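Local coordinates for protein Cas13d (uncultured Ruminococcus sp, PDB 6IV9) that binds a CRISPR RNA as an RNA-guided effector and probably uses its two HEPN domains to mature that RNA and cleave target RNA, at residues R744-D755 with P896-L907. The protein carries 2 engineered substitutions. Numbering follows the deposited sequence.
Sequences RYVIAIHCLERD and PFGYNIPRFKNL. With nucleotides of chain B.
Part of the crRNA-binding surface of Cas13d is formed where helix 744-755 meets helix 901-907 and the turn leading into it, the N-to-C directions of the two segments 150° apart. Cys751 CB lies 3.4 Å above one face of the Arg903 guanidinium, toward the rim, while the guanidinium edge is turned to the RNA backbone: NE donates to OP1 of A27 of chain B at 2.8 Å and NH2 to OP2 of the same phosphate at 2.9 Å, both bonds nearly straight. CG opposite the backbone N (chi1 179°) sends the chain out straight, and a bend at chi3 (-55°) turns NE and NH2 to the phosphate. NH1 turns to two waters, weakly to the one bridging Ala748 O and Tyr899 OH, more firmly to the one shared by Asp755 OD2 and Asn900 ND2. Tyr899 OH donates to Asp755 OD2 (2.6 Å), as does the second water, the carboxylate standing almost perpendicular to the ring; Arg754 NE and NH2 both donate to OD1 in a salt bridge, so each carboxylate oxygen has a donor. Ala748 CB sits over the centre of the Phe897 ring, a CH-pi contact 3.6 Å from its centroid, and Ile749 CD1 touches that ring's edge. Leu907 CD1 packs on the Ala748 methyl, its CD2 lies over the Tyr745 ring, and Tyr745 OH donates to Leu907 O (2.6 Å) on a lone pair. Asn906 ND2 donates to both N3 and O2' of A26 of chain B. Tyr745 OH also hydrogen-bonds His853 NE2; helix 816-827 touches Tyr745 and Ile749, helix 168-197 Ile747, and helices 795-799 and 801-813 pack on Ile901.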
# COMPACT_ATOMS: atom_id res chain seq x y z
N ARG A 744 -1.63 8.08 7.92
CA ARG A 744 -2.94 8.15 8.61
C ARG A 744 -3.41 9.60 8.67
O ARG A 744 -4.58 9.83 8.58
CB ARG A 744 -2.83 7.56 10.02
CG ARG A 744 -2.50 6.09 10.05
CD ARG A 744 -3.71 5.30 9.64
NE ARG A 744 -4.72 5.31 10.67
CZ ARG A 744 -4.60 4.71 11.83
NH1 ARG A 744 -3.61 3.87 12.04
NH2 ARG A 744 -5.47 4.93 12.78
N TYR A 745 -2.48 10.51 8.93
CA TYR A 745 -2.73 11.97 9.00
C TYR A 745 -3.06 12.54 7.62
O TYR A 745 -3.88 13.41 7.50
CB TYR A 745 -1.66 12.66 9.85
CG TYR A 745 -1.68 12.11 11.24
CD1 TYR A 745 -0.95 10.99 11.57
CD2 TYR A 745 -2.50 12.66 12.21
CE1 TYR A 745 -1.00 10.44 12.83
CE2 TYR A 745 -2.57 12.12 13.47
CZ TYR A 745 -1.82 11.00 13.79
OH TYR A 745 -1.90 10.46 15.03
N VAL A 746 -2.40 12.01 6.60
CA VAL A 746 -2.65 12.43 5.20
C VAL A 746 -4.10 12.08 4.86
O VAL A 746 -4.76 12.88 4.29
CB VAL A 746 -1.68 11.76 4.23
CG1 VAL A 746 -2.08 12.07 2.80
CG2 VAL A 746 -0.25 12.20 4.49
N ILE A 747 -4.56 10.90 5.27
CA ILE A 747 -5.98 10.51 5.01
C ILE A 747 -6.88 11.51 5.75
O ILE A 747 -7.85 11.95 5.18
CB ILE A 747 -6.23 9.07 5.50
CG1 ILE A 747 -5.47 8.04 4.66
CG2 ILE A 747 -7.71 8.77 5.57
CD1 ILE A 747 -5.49 6.66 5.23
N ALA A 748 -6.51 11.87 6.96
CA ALA A 748 -7.34 12.80 7.74
C ALA A 748 -7.47 14.15 7.01
O ALA A 748 -8.56 14.67 6.94
CB ALA A 748 -6.76 12.96 9.11
N ILE A 749 -6.37 14.68 6.47
CA ILE A 749 -6.40 15.97 5.73
C ILE A 749 -7.24 15.83 4.46
O ILE A 749 -8.06 16.68 4.20
CB ILE A 749 -4.97 16.42 5.37
CG1 ILE A 749 -4.18 16.84 6.61
CG2 ILE A 749 -5.01 17.51 4.33
CD1 ILE A 749 -4.77 17.99 7.34
N HIS A 750 -7.03 14.75 3.73
CA HIS A 750 -7.80 14.54 2.48
C HIS A 750 -9.30 14.51 2.79
O HIS A 750 -10.04 15.16 2.10
CB HIS A 750 -7.37 13.20 1.87
CG HIS A 750 -8.36 12.66 0.90
ND1 HIS A 750 -8.43 13.09 -0.37
CD2 HIS A 750 -9.33 11.75 1.04
CE1 HIS A 750 -9.38 12.47 -0.99
NE2 HIS A 750 -9.95 11.65 -0.16
N CYS A 751 -9.69 13.79 3.83
CA CYS A 751 -11.11 13.67 4.23
C CYS A 751 -11.69 15.01 4.71
O CYS A 751 -12.83 15.27 4.41
CB CYS A 751 -11.27 12.60 5.28
SG CYS A 751 -10.97 10.97 4.57
N LEU A 752 -10.91 15.76 5.47
CA LEU A 752 -11.38 17.08 5.97
C LEU A 752 -11.64 18.00 4.78
O LEU A 752 -12.68 18.60 4.75
CB LEU A 752 -10.30 17.67 6.87
CG LEU A 752 -10.51 19.12 7.28
CD1 LEU A 752 -11.82 19.30 8.03
CD2 LEU A 752 -9.36 19.63 8.12
N GLU A 753 -10.72 18.07 3.82
CA GLU A 753 -10.96 18.94 2.65
C GLU A 753 -12.19 18.44 1.87
O GLU A 753 -13.02 19.24 1.50
CB GLU A 753 -9.75 18.91 1.72
CG GLU A 753 -8.49 19.47 2.33
CD GLU A 753 -7.36 19.62 1.32
OE1 GLU A 753 -7.53 19.17 0.20
OE2 GLU A 753 -6.35 20.17 1.65
N ARG A 754 -12.29 17.14 1.67
CA ARG A 754 -13.43 16.55 0.93
C ARG A 754 -14.74 16.80 1.68
O ARG A 754 -15.68 17.23 1.07
CB ARG A 754 -13.17 15.05 0.84
CG ARG A 754 -14.34 14.22 0.33
CD ARG A 754 -14.20 12.76 0.69
NE ARG A 754 -14.60 12.50 2.05
CZ ARG A 754 -14.38 11.37 2.69
NH1 ARG A 754 -13.77 10.39 2.09
NH2 ARG A 754 -14.79 11.23 3.93
N ASP A 755 -14.76 16.53 2.97
CA ASP A 755 -15.95 16.68 3.83
C ASP A 755 -16.36 18.15 3.92
O ASP A 755 -17.53 18.43 3.84
CB ASP A 755 -15.76 15.98 5.18
CG ASP A 755 -15.58 14.47 5.06
OD1 ASP A 755 -15.99 13.92 4.06
OD2 ASP A 755 -15.04 13.88 5.97
N PRO A 896 -9.43 19.63 14.07
CA PRO A 896 -10.10 19.77 12.79
C PRO A 896 -10.78 18.46 12.33
O PRO A 896 -11.67 18.53 11.56
CB PRO A 896 -8.96 20.13 11.83
CG PRO A 896 -7.96 20.81 12.70
CD PRO A 896 -8.05 20.07 14.01
N PHE A 897 -10.28 17.32 12.80
CA PHE A 897 -10.77 15.97 12.44
C PHE A 897 -11.84 15.51 13.41
O PHE A 897 -12.39 14.47 13.22
CB PHE A 897 -9.61 14.97 12.46
CG PHE A 897 -8.38 15.44 11.74
CD1 PHE A 897 -8.49 16.13 10.55
CD2 PHE A 897 -7.12 15.22 12.26
CE1 PHE A 897 -7.36 16.57 9.89
CE2 PHE A 897 -6.00 15.66 11.60
CZ PHE A 897 -6.12 16.33 10.42
N GLY A 898 -12.19 16.37 14.36
CA GLY A 898 -13.14 16.06 15.44
C GLY A 898 -14.51 15.66 14.96
O GLY A 898 -15.15 14.89 15.63
N TYR A 899 -14.93 16.15 13.80
CA TYR A 899 -16.28 15.84 13.25
C TYR A 899 -16.43 14.34 12.96
O TYR A 899 -17.55 13.91 12.87
CB TYR A 899 -16.57 16.74 12.05
CG TYR A 899 -15.76 16.34 10.86
CD1 TYR A 899 -14.46 16.77 10.70
CD2 TYR A 899 -16.29 15.49 9.91
CE1 TYR A 899 -13.71 16.38 9.61
CE2 TYR A 899 -15.56 15.10 8.81
CZ TYR A 899 -14.26 15.53 8.67
OH TYR A 899 -13.54 15.14 7.61
N ASN A 900 -15.34 13.64 12.67
CA ASN A 900 -15.40 12.16 12.50
C ASN A 900 -14.82 11.60 13.80
O ASN A 900 -13.62 11.55 13.93
CB ASN A 900 -14.62 11.70 11.27
CG ASN A 900 -14.84 10.24 10.97
OD1 ASN A 900 -14.62 9.40 11.80
ND2 ASN A 900 -15.30 9.94 9.77
N ILE A 901 -15.69 11.21 14.71
CA ILE A 901 -15.22 10.83 16.07
C ILE A 901 -14.26 9.63 16.04
O ILE A 901 -13.27 9.71 16.72
CB ILE A 901 -16.42 10.61 17.00
CG1 ILE A 901 -17.06 11.94 17.35
CG2 ILE A 901 -16.01 9.84 18.23
CD1 ILE A 901 -16.20 12.79 18.22
N PRO A 902 -14.53 8.54 15.32
CA PRO A 902 -13.62 7.41 15.30
C PRO A 902 -12.25 7.81 14.74
O PRO A 902 -11.29 7.38 15.27
CB PRO A 902 -14.34 6.38 14.43
CG PRO A 902 -15.78 6.75 14.57
CD PRO A 902 -15.76 8.26 14.60
N ARG A 903 -12.22 8.59 13.68
CA ARG A 903 -10.92 9.02 13.14
C ARG A 903 -10.21 9.88 14.19
O ARG A 903 -9.09 9.60 14.51
CB ARG A 903 -11.09 9.80 11.83
CG ARG A 903 -9.78 10.29 11.24
CD ARG A 903 -9.84 10.88 9.85
NE ARG A 903 -10.43 10.02 8.85
CZ ARG A 903 -11.57 10.28 8.25
NH1 ARG A 903 -12.20 11.40 8.49
NH2 ARG A 903 -12.10 9.41 7.42
N PHE A 904 -10.92 10.83 14.78
CA PHE A 904 -10.31 11.75 15.77
C PHE A 904 -9.75 10.98 16.97
O PHE A 904 -8.65 11.25 17.37
CB PHE A 904 -11.34 12.77 16.24
CG PHE A 904 -10.87 13.65 17.36
CD1 PHE A 904 -10.01 14.71 17.13
CD2 PHE A 904 -11.30 13.44 18.66
CE1 PHE A 904 -9.59 15.52 18.16
CE2 PHE A 904 -10.86 14.24 19.69
CZ PHE A 904 -10.01 15.28 19.44
N LYS A 905 -10.52 10.06 17.52
CA LYS A 905 -10.03 9.27 18.67
C LYS A 905 -8.86 8.38 18.25
O LYS A 905 -7.88 8.34 18.96
CB LYS A 905 -11.16 8.44 19.26
CG LYS A 905 -12.22 9.26 19.96
CD LYS A 905 -13.07 8.45 20.87
CE LYS A 905 -12.31 7.82 22.01
NZ LYS A 905 -13.17 6.96 22.82
N ASN A 906 -8.97 7.72 17.11
CA ASN A 906 -7.90 6.79 16.68
C ASN A 906 -6.59 7.55 16.46
O ASN A 906 -5.57 7.01 16.76
CB ASN A 906 -8.29 5.95 15.47
CG ASN A 906 -9.39 4.95 15.75
OD1 ASN A 906 -9.81 4.78 16.87
ND2 ASN A 906 -9.85 4.29 14.71
N LEU A 907 -6.67 8.76 15.93
CA LEU A 907 -5.47 9.56 15.60
C LEU A 907 -4.95 10.33 16.83
O LEU A 907 -3.87 10.84 16.74
CB LEU A 907 -5.83 10.54 14.48
CG LEU A 907 -6.13 9.93 13.12
CD1 LEU A 907 -6.24 10.99 12.04
CD2 LEU A 907 -5.09 8.90 12.74
P A B 27 -9.70 6.62 8.33
OP1 A B 27 -8.79 7.80 8.51
OP2 A B 27 -10.87 6.80 7.48
O5' A B 27 -9.03 5.36 7.67
C5' A B 27 -7.76 4.94 8.20
C4' A B 27 -7.27 3.76 7.44
O4' A B 27 -5.99 3.37 7.92
C3' A B 27 -8.14 2.51 7.60
O3' A B 27 -8.88 2.26 6.42
C2' A B 27 -7.12 1.37 7.80
O2' A B 27 -7.35 0.29 6.90
C1' A B 27 -5.78 2.07 7.53
N9 A B 27 -4.67 1.52 8.28
C8 A B 27 -3.49 1.10 7.71
N7 A B 27 -2.67 0.55 8.56
C5 A B 27 -3.33 0.63 9.78
C6 A B 27 -2.98 0.24 11.08
N6 A B 27 -1.82 -0.35 11.38
N1 A B 27 -3.89 0.43 12.07
C2 A B 27 -5.04 1.03 11.76
N3 A B 27 -5.46 1.49 10.58
C4 A B 27 -4.56 1.24 9.62
P A B 26 -15.02 6.17 7.80
OP1 A B 26 -14.80 7.59 7.50
OP2 A B 26 -14.96 5.09 6.80
O5' A B 26 -13.93 5.73 8.88
C5' A B 26 -13.47 6.61 9.89
C4' A B 26 -12.42 5.93 10.73
O4' A B 26 -13.05 4.80 11.38
C3' A B 26 -11.24 5.26 10.03
O3' A B 26 -10.14 6.18 9.80
C2' A B 26 -10.82 4.16 11.02
O2' A B 26 -9.63 4.48 11.78
C1' A B 26 -12.04 4.01 11.94
N9 A B 26 -12.54 2.64 12.01
C8 A B 26 -13.20 1.93 11.04
N7 A B 26 -13.38 0.67 11.34
C5 A B 26 -12.85 0.55 12.62
C6 A B 26 -12.70 -0.54 13.48
N6 A B 26 -13.20 -1.76 13.22
N1 A B 26 -12.03 -0.35 14.63
C2 A B 26 -11.58 0.88 14.90
N3 A B 26 -11.60 1.97 14.14
C4 A B 26 -12.31 1.75 13.04
P A B 2 -13.85 -0.39 23.81
OP1 A B 2 -14.21 -0.10 25.19
OP2 A B 2 -14.57 -1.41 23.08
O5' A B 2 -13.99 0.91 22.94
C5' A B 2 -13.58 2.18 23.40
C4' A B 2 -13.18 3.04 22.24
O4' A B 2 -12.41 2.30 21.27
C3' A B 2 -14.37 3.54 21.45
O3' A B 2 -14.95 4.58 22.19
C2' A B 2 -13.73 3.89 20.13
O2' A B 2 -13.02 5.09 20.20
C1' A B 2 -12.75 2.73 19.97
N9 A B 2 -13.32 1.60 19.24
C8 A B 2 -13.50 0.31 19.67
N7 A B 2 -14.04 -0.47 18.77
C5 A B 2 -14.20 0.35 17.67
C6 A B 2 -14.71 0.11 16.38
N6 A B 2 -15.18 -1.06 15.97
N1 A B 2 -14.75 1.15 15.52
C2 A B 2 -14.28 2.33 15.93
N3 A B 2 -13.78 2.67 17.11
C4 A B 2 -13.77 1.63 17.95
O HOH W 1 -10.89 14.40 8.59
O HOH W 2 -14.79 11.49 7.16